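Side-chain contacts in probable secreted solute-binding lipoprotein (PDB 3I3V), which probably binds a solute outside the cell membrane and delivers it to a membrane transporter, as extracellular solute-binding lipoproteins of its family do: residues C[128-133]-C[142-147]; C[235-238]-C[244-247]; C[258-263]-C[338-343]. All coordinates share one frame; numbering follows the deposited sequence.

Interaction 1 of 3, residues C[128-133]-C[142-147]; sequences VAYNRA and AIPTTG
Y130 and I143 make the close-packed half of this contact, the ring beneath the branched isoleucine. I143 CB stands 4.2 Å above the ring plane, offset toward the rim at CG, and its CD1 lies 4.0 Å from Y130 CE2, the two side chains crossing at about a right angle. P144 meets the same ring farther out, its CG 3.8 Å from Y130 CE1. With chi1 at 87°, CG1 of I143 sits between its backbone N and carbonyl carbon, which puts CD1 by the CD2-CE2 side of the ring while CG2 faces R132. Strand 122-131 runs straight into helix 132-138, whose following loop folds back over the strand end, a beta-alpha unit of the periplasmic-binding-protein fold. The hydroxyl of buried Y130 is hydrogen-bonded with the backbone oxygen of G267. The more exposed side is polar and less enclosed: R132, bent at chi2, has NH2 3.7 Å from I143 CG2, and I143 N lies over one face of the guanidinium. R132 NH1 lies 3.6 Å from A142 N, and exposed A142 forms the solvent side. Outside partners hold the arginine: E264 by a salt bridge to NE, D141 O by a hydrogen bond from NH1.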
loop_
_atom_site.group_PDB
_atom_site.type_symbol
_atom_site.label_atom_id
_atom_site.label_comp_id
_atom_site.label_asym_id
_atom_site.label_seq_id
_atom_site.Cartn_x
_atom_site.Cartn_y
_atom_site.Cartn_z
ATOM N N VAL C 128 -3.259 35.367 -50.024
ATOM C CA VAL C 128 -2.896 35.780 -51.371
ATOM C C VAL C 128 -2.247 34.602 -52.096
ATOM O O VAL C 128 -1.263 34.033 -51.618
ATOM C CB VAL C 128 -1.888 36.956 -51.351
ATOM C CG1 VAL C 128 -1.636 37.437 -52.764
ATOM C CG2 VAL C 128 -2.419 38.093 -50.495
ATOM N N ALA C 129 -2.808 34.235 -53.243
ATOM C CA ALA C 129 -2.298 33.133 -54.048
ATOM C C ALA C 129 -1.438 33.679 -55.193
ATOM O O ALA C 129 -1.835 34.626 -55.877
ATOM C CB ALA C 129 -3.464 32.319 -54.605
ATOM N N TYR C 130 -0.265 33.072 -55.383
ATOM C CA TYR C 130 0.691 33.465 -56.422
ATOM C C TYR C 130 0.950 32.307 -57.389
ATOM O O TYR C 130 1.403 31.237 -56.986
ATOM C CB TYR C 130 2.024 33.880 -55.785
ATOM C CG TYR C 130 1.930 35.051 -54.824
ATOM C CD1 TYR C 130 2.186 36.349 -55.250
ATOM C CD2 TYR C 130 1.585 34.854 -53.485
ATOM C CE1 TYR C 130 2.105 37.426 -54.371
ATOM C CE2 TYR C 130 1.502 35.924 -52.601
ATOM C CZ TYR C 130 1.764 37.207 -53.052
ATOM O OH TYR C 130 1.695 38.269 -52.184
ATOM N N ASN C 131 0.661 32.527 -58.665
ATOM C CA ASN C 131 0.870 31.504 -59.682
ATOM C C ASN C 131 2.360 31.491 -60.070
ATOM O O ASN C 131 2.853 32.419 -60.706
ATOM C CB ASN C 131 -0.033 31.805 -60.892
ATOM C CG ASN C 131 0.121 30.788 -62.015
ATOM O OD1 ASN C 131 -0.786 30.609 -62.831
ATOM N ND2 ASN C 131 1.275 30.133 -62.074
ATOM N N ARG C 132 3.074 30.443 -59.667
ATOM C CA ARG C 132 4.506 30.317 -59.948
ATOM C C ARG C 132 4.846 30.161 -61.421
ATOM O O ARG C 132 5.781 30.782 -61.920
ATOM C CB ARG C 132 5.089 29.140 -59.176
ATOM C CG ARG C 132 5.615 29.501 -57.810
ATOM C CD ARG C 132 6.881 30.314 -57.931
ATOM N NE ARG C 132 7.482 30.566 -56.627
ATOM C CZ ARG C 132 8.614 31.229 -56.455
ATOM N NH1 ARG C 132 9.263 31.706 -57.508
ATOM N NH2 ARG C 132 9.098 31.417 -55.235
ATOM N N ALA C 133 4.099 29.315 -62.114
ATOM C CA ALA C 133 4.340 29.104 -63.529
ATOM C C ALA C 133 4.383 30.448 -64.243
ATOM O O ALA C 133 5.239 30.678 -65.095
ATOM C CB ALA C 133 3.247 28.235 -64.122
ATOM N N ALA C 142 10.893 34.843 -57.167
ATOM C CA ALA C 142 10.502 34.799 -55.759
ATOM C C ALA C 142 9.191 35.548 -55.610
ATOM O O ALA C 142 8.980 36.551 -56.285
ATOM C CB ALA C 142 11.568 35.447 -54.898
ATOM N N ILE C 143 8.303 35.065 -54.744
ATOM C CA ILE C 143 7.037 35.760 -54.558
ATOM C C ILE C 143 7.342 37.054 -53.800
ATOM O O ILE C 143 8.039 37.039 -52.788
ATOM C CB ILE C 143 5.989 34.904 -53.770
ATOM C CG1 ILE C 143 6.142 35.100 -52.260
ATOM C CG2 ILE C 143 6.141 33.439 -54.131
ATOM C CD1 ILE C 143 5.063 34.398 -51.429
ATOM N N PRO C 144 6.834 38.195 -54.294
ATOM C CA PRO C 144 7.063 39.499 -53.656
ATOM C C PRO C 144 6.650 39.581 -52.187
ATOM O O PRO C 144 5.569 39.144 -51.812
ATOM C CB PRO C 144 6.267 40.462 -54.542
ATOM C CG PRO C 144 5.161 39.598 -55.078
ATOM C CD PRO C 144 5.896 38.322 -55.421
ATOM N N THR C 145 7.523 40.156 -51.367
ATOM C CA THR C 145 7.283 40.318 -49.938
ATOM C C THR C 145 7.100 41.792 -49.574
ATOM O O THR C 145 6.533 42.125 -48.535
ATOM C CB THR C 145 8.467 39.733 -49.149
ATOM O OG1 THR C 145 8.403 38.304 -49.215
ATOM C CG2 THR C 145 8.447 40.178 -47.699
ATOM N N THR C 146 7.583 42.677 -50.432
ATOM C CA THR C 146 7.481 44.101 -50.170
ATOM C C THR C 146 6.809 44.829 -51.320
ATOM O O THR C 146 6.786 44.346 -52.456
ATOM C CB THR C 146 8.870 44.711 -49.947
ATOM O OG1 THR C 146 9.711 44.392 -51.064
ATOM C CG2 THR C 146 9.500 44.158 -48.666
ATOM N N GLY C 147 6.255 45.995 -51.002
ATOM C CA GLY C 147 5.578 46.795 -52.000
ATOM C C GLY C 147 6.445 47.055 -53.212
ATOM O O GLY C 147 5.953 47.040 -54.341
#

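Interaction 2 of 3, residues C[235-238]-C[244-247]; sequences TQFN and VQSA
Chi1 of F237 (-171°) and of Q245 (176°) both place CG opposite the backbone N, and from there the ring and the extended glutamine chain meet between helix and strand. The NE2 end of the Q245 amide lies over one ring face, 3.4 Å above the plane and displaced toward the rim, nearest F237 CG. Ring and amide planes are tilted 26° from each other, and the side chains as a whole cross obliquely. The aliphatic base of the glutamine shares the work: Q245 CB is 3.5 Å from F237 CD2. One residue earlier in the strand, the carbonyl carbon of V244 approaches the same ring carbon at 4.0 Å. F237 is the residue of 235-238 that packs on strand 242-246; helix 230-238 leads through a short turn into that strand of the mixed sheet, an alpha-beta connection of this binding-protein fold. All three touching residues are buried. An alanine in place of F237 would probably open a gap between helix and strand and leave the Q245 amide without the surface on which it lies, more able to turn. M233, from the same helix, and T166, from strand 163-166, also touch the Q245 side chain.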
loop_
_atom_site.group_PDB
_atom_site.type_symbol
_atom_site.label_atom_id
_atom_site.label_comp_id
_atom_site.label_asym_id
_atom_site.label_seq_id
_atom_site.Cartn_x
_atom_site.Cartn_y
_atom_site.Cartn_z
ATOM N N THR C 235 -12.204 34.048 -62.989
ATOM C CA THR C 235 -11.921 33.582 -64.336
ATOM C C THR C 235 -10.483 33.890 -64.738
ATOM O O THR C 235 -9.750 32.997 -65.144
ATOM C CB THR C 235 -12.883 34.220 -65.375
ATOM O OG1 THR C 235 -14.138 33.531 -65.353
ATOM C CG2 THR C 235 -12.302 34.137 -66.774
ATOM N N GLN C 236 -10.085 35.156 -64.618
ATOM C CA GLN C 236 -8.733 35.571 -64.995
ATOM C C GLN C 236 -7.629 34.727 -64.378
ATOM O O GLN C 236 -6.642 34.413 -65.040
ATOM C CB GLN C 236 -8.504 37.045 -64.648
ATOM C CG GLN C 236 -9.221 37.999 -65.582
ATOM C CD GLN C 236 -8.871 39.454 -65.335
ATOM O OE1 GLN C 236 -9.383 40.344 -66.009
ATOM N NE2 GLN C 236 -8.001 39.702 -64.369
ATOM N N PHE C 237 -7.791 34.355 -63.114
ATOM C CA PHE C 237 -6.780 33.544 -62.454
ATOM C C PHE C 237 -6.834 32.069 -62.881
ATOM O O PHE C 237 -5.793 31.443 -63.078
ATOM C CB PHE C 237 -6.917 33.660 -60.934
ATOM C CG PHE C 237 -5.778 33.034 -60.179
ATOM C CD1 PHE C 237 -5.770 31.670 -59.897
ATOM C CD2 PHE C 237 -4.699 33.806 -59.769
ATOM C CE1 PHE C 237 -4.703 31.088 -59.216
ATOM C CE2 PHE C 237 -3.631 33.237 -59.092
ATOM C CZ PHE C 237 -3.633 31.872 -58.813
ATOM N N ASN C 238 -8.041 31.526 -63.035
ATOM C CA ASN C 238 -8.212 30.124 -63.427
ATOM C C ASN C 238 -7.733 29.783 -64.826
ATOM O O ASN C 238 -7.267 28.677 -65.063
ATOM C CB ASN C 238 -9.670 29.703 -63.259
ATOM C CG ASN C 238 -10.047 29.554 -61.812
ATOM O OD1 ASN C 238 -9.213 29.770 -60.929
ATOM N ND2 ASN C 238 -11.296 29.183 -61.549
ATOM N N VAL C 244 -1.725 36.801 -59.813
ATOM C CA VAL C 244 -1.932 36.944 -58.374
ATOM C C VAL C 244 -3.389 37.191 -58.036
ATOM O O VAL C 244 -4.104 37.885 -58.761
ATOM C CB VAL C 244 -1.100 38.092 -57.785
ATOM C CG1 VAL C 244 -1.232 38.095 -56.257
ATOM C CG2 VAL C 244 0.359 37.942 -58.188
ATOM N N GLN C 245 -3.826 36.633 -56.915
ATOM C CA GLN C 245 -5.207 36.800 -56.507
ATOM C C GLN C 245 -5.396 36.636 -55.020
ATOM O O GLN C 245 -4.996 35.621 -54.455
ATOM C CB GLN C 245 -6.083 35.767 -57.209
ATOM C CG GLN C 245 -7.525 35.804 -56.777
ATOM C CD GLN C 245 -8.305 34.595 -57.258
ATOM O OE1 GLN C 245 -9.497 34.689 -57.549
ATOM N NE2 GLN C 245 -7.636 33.454 -57.336
ATOM N N SER C 246 -6.003 37.633 -54.385
ATOM C CA SER C 246 -6.299 37.541 -52.965
ATOM C C SER C 246 -7.730 37.006 -52.894
ATOM O O SER C 246 -8.626 37.544 -53.543
ATOM C CB SER C 246 -6.244 38.915 -52.315
ATOM O OG SER C 246 -6.688 38.828 -50.976
ATOM N N ALA C 247 -7.971 35.958 -52.122
ATOM C CA ALA C 247 -9.327 35.445 -52.072
ATOM C C ALA C 247 -9.562 34.465 -50.932
ATOM O O ALA C 247 -8.626 33.831 -50.461
ATOM C CB ALA C 247 -9.659 34.786 -53.398
#

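Interaction 3 of 3, residues C[258-263]-C[338-343]; sequences KVAGHT and FPLVGA
L340 packs against A260 and T263. Its CB leaves helix 339-345 toward the other segment, and chi1 of -56° sets CG anti to the carbonyl carbon, bringing the branch point to 4.0 Å from A260 CB. Beyond CG the two methyls part. CD1 lies between both neighbours, touching A260 CB and T263 CG2 at equal distances of 4.0 Å. CD2 presses closer to the threonine, 3.6 Å from T263 CG2 with the two side chains crossing at about a right angle, and also packs against the backbone oxygens of A260 and T263. The threonine is oriented by its own segment: T263 OG1 donates to V259 O at 3.0 Å, arriving 49° out of the carbonyl plane, while H262 N reaches the same oxygen from the opposite face. V259 O is thus held by two donors, and the OG1 bond fixes the rotation of T263, turning its hydroxyl back to the helix and its methyl out to the leucine. V255 covers L340 from a nearby loop, and T263 also touches A129 of strand 122-131. The result is apolar packing of helix 339-345 on the end of helix 257-261, where the chain enters strand 263-266, in the alpha/beta architecture of solute-binding proteins.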
loop_
_atom_site.group_PDB
_atom_site.type_symbol
_atom_site.label_atom_id
_atom_site.label_comp_id
_atom_site.label_asym_id
_atom_site.label_seq_id
_atom_site.Cartn_x
_atom_site.Cartn_y
_atom_site.Cartn_z
ATOM N N LYS C 258 -4.970 21.702 -62.171
ATOM C CA LYS C 258 -3.805 21.878 -63.036
ATOM C C LYS C 258 -3.103 23.182 -62.648
ATOM O O LYS C 258 -1.878 23.230 -62.524
ATOM C CB LYS C 258 -4.238 21.943 -64.503
ATOM C CG LYS C 258 -4.936 20.690 -64.996
ATOM C CD LYS C 258 -3.958 19.535 -65.177
ATOM C CE LYS C 258 -3.061 19.732 -66.400
ATOM N NZ LYS C 258 -2.241 20.979 -66.335
ATOM N N VAL C 259 -3.899 24.233 -62.457
ATOM C CA VAL C 259 -3.396 25.548 -62.076
ATOM C C VAL C 259 -2.917 25.554 -60.628
ATOM O O VAL C 259 -1.855 26.093 -60.324
ATOM C CB VAL C 259 -4.494 26.621 -62.216
ATOM C CG1 VAL C 259 -3.927 27.992 -61.879
ATOM C CG2 VAL C 259 -5.072 26.596 -63.618
ATOM N N ALA C 260 -3.708 24.958 -59.738
ATOM C CA ALA C 260 -3.376 24.885 -58.317
ATOM C C ALA C 260 -2.060 24.156 -58.075
ATOM O O ALA C 260 -1.352 24.442 -57.109
ATOM C CB ALA C 260 -4.498 24.186 -57.552
ATOM N N GLY C 261 -1.741 23.203 -58.948
ATOM C CA GLY C 261 -0.507 22.450 -58.802
ATOM C C GLY C 261 0.714 23.334 -58.619
ATOM O O GLY C 261 1.566 23.061 -57.766
ATOM N N HIS C 262 0.803 24.392 -59.419
ATOM C CA HIS C 262 1.921 25.324 -59.334
ATOM C C HIS C 262 1.518 26.698 -58.792
ATOM O O HIS C 262 1.948 27.732 -59.305
ATOM C CB HIS C 262 2.617 25.469 -60.703
ATOM C CG HIS C 262 1.693 25.778 -61.844
ATOM N ND1 HIS C 262 1.444 24.881 -62.859
ATOM C CD2 HIS C 262 1.008 26.903 -62.164
ATOM C CE1 HIS C 262 0.651 25.440 -63.758
ATOM N NE2 HIS C 262 0.374 26.668 -63.361
ATOM N N THR C 263 0.685 26.697 -57.753
ATOM C CA THR C 263 0.244 27.929 -57.106
ATOM C C THR C 263 0.707 27.901 -55.651
ATOM O O THR C 263 0.699 26.860 -54.997
ATOM C CB THR C 263 -1.311 28.101 -57.172
ATOM O OG1 THR C 263 -1.698 28.458 -58.503
ATOM C CG2 THR C 263 -1.785 29.206 -56.226
ATOM N N PHE C 338 -7.834 19.745 -50.625
ATOM C CA PHE C 338 -8.067 21.031 -51.273
ATOM C C PHE C 338 -6.744 21.753 -51.050
ATOM O O PHE C 338 -6.650 22.631 -50.195
ATOM C CB PHE C 338 -9.200 21.797 -50.581
ATOM C CG PHE C 338 -10.418 20.961 -50.301
ATOM C CD1 PHE C 338 -10.434 20.065 -49.234
ATOM C CD2 PHE C 338 -11.553 21.075 -51.102
ATOM C CE1 PHE C 338 -11.560 19.296 -48.968
ATOM C CE2 PHE C 338 -12.686 20.314 -50.846
ATOM C CZ PHE C 338 -12.692 19.420 -49.772
ATOM N N PRO C 339 -5.703 21.379 -51.822
ATOM C CA PRO C 339 -4.331 21.899 -51.800
ATOM C C PRO C 339 -4.087 23.336 -51.355
ATOM O O PRO C 339 -3.343 23.571 -50.409
ATOM C CB PRO C 339 -3.852 21.647 -53.227
ATOM C CG PRO C 339 -4.503 20.348 -53.539
ATOM C CD PRO C 339 -5.920 20.592 -53.049
ATOM N N LEU C 340 -4.693 24.300 -52.035
ATOM C CA LEU C 340 -4.477 25.699 -51.674
ATOM C C LEU C 340 -5.069 26.032 -50.311
ATOM O O LEU C 340 -4.554 26.893 -49.599
ATOM C CB LEU C 340 -5.052 26.624 -52.751
ATOM C CG LEU C 340 -4.499 26.340 -54.151
ATOM C CD1 LEU C 340 -5.137 27.279 -55.138
ATOM C CD2 LEU C 340 -2.975 26.492 -54.156
ATOM N N VAL C 341 -6.153 25.351 -49.951
ATOM C CA VAL C 341 -6.777 25.570 -48.651
ATOM C C VAL C 341 -5.845 25.032 -47.577
ATOM O O VAL C 341 -5.601 25.694 -46.566
ATOM C CB VAL C 341 -8.141 24.856 -48.549
ATOM C CG1 VAL C 341 -8.703 24.995 -47.139
ATOM C CG2 VAL C 341 -9.110 25.458 -49.555
ATOM N N GLY C 342 -5.314 23.833 -47.808
ATOM C CA GLY C 342 -4.389 23.234 -46.862
ATOM C C GLY C 342 -3.124 24.066 -46.717
ATOM O O GLY C 342 -2.599 24.223 -45.609
ATOM N N ALA C 343 -2.628 24.606 -47.831
ATOM C CA ALA C 343 -1.421 25.443 -47.802
ATOM C C ALA C 343 -1.670 26.758 -47.045
ATOM O O ALA C 343 -0.787 27.257 -46.335
ATOM C CB ALA C 343 -0.947 25.740 -49.228
#

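Interaction 1 lies on strand 122-131, and interactions 2 and 3 each reach it by one segment. Interactions 1 and 2, centres about 12 Å apart, join through neighbouring strands: A129 N lies 2.9 Å from Q245 O, a probable hydrogen bond, and V128 packs on V244. Interaction 3 meets interaction 1 where strand gives way to helix, with R132 N 3.0 Å from H262 O, again probably hydrogen-bonded. Between interactions 2 and 3 the link is packing: N238 O approaches V259 CG2 to 3.4 Å, and F237 CZ lies 3.9 Å from T263 OG1. The same sheet thus carries a returning loop and a helix, and through T263 meets segment 338-343 from much farther along the chain.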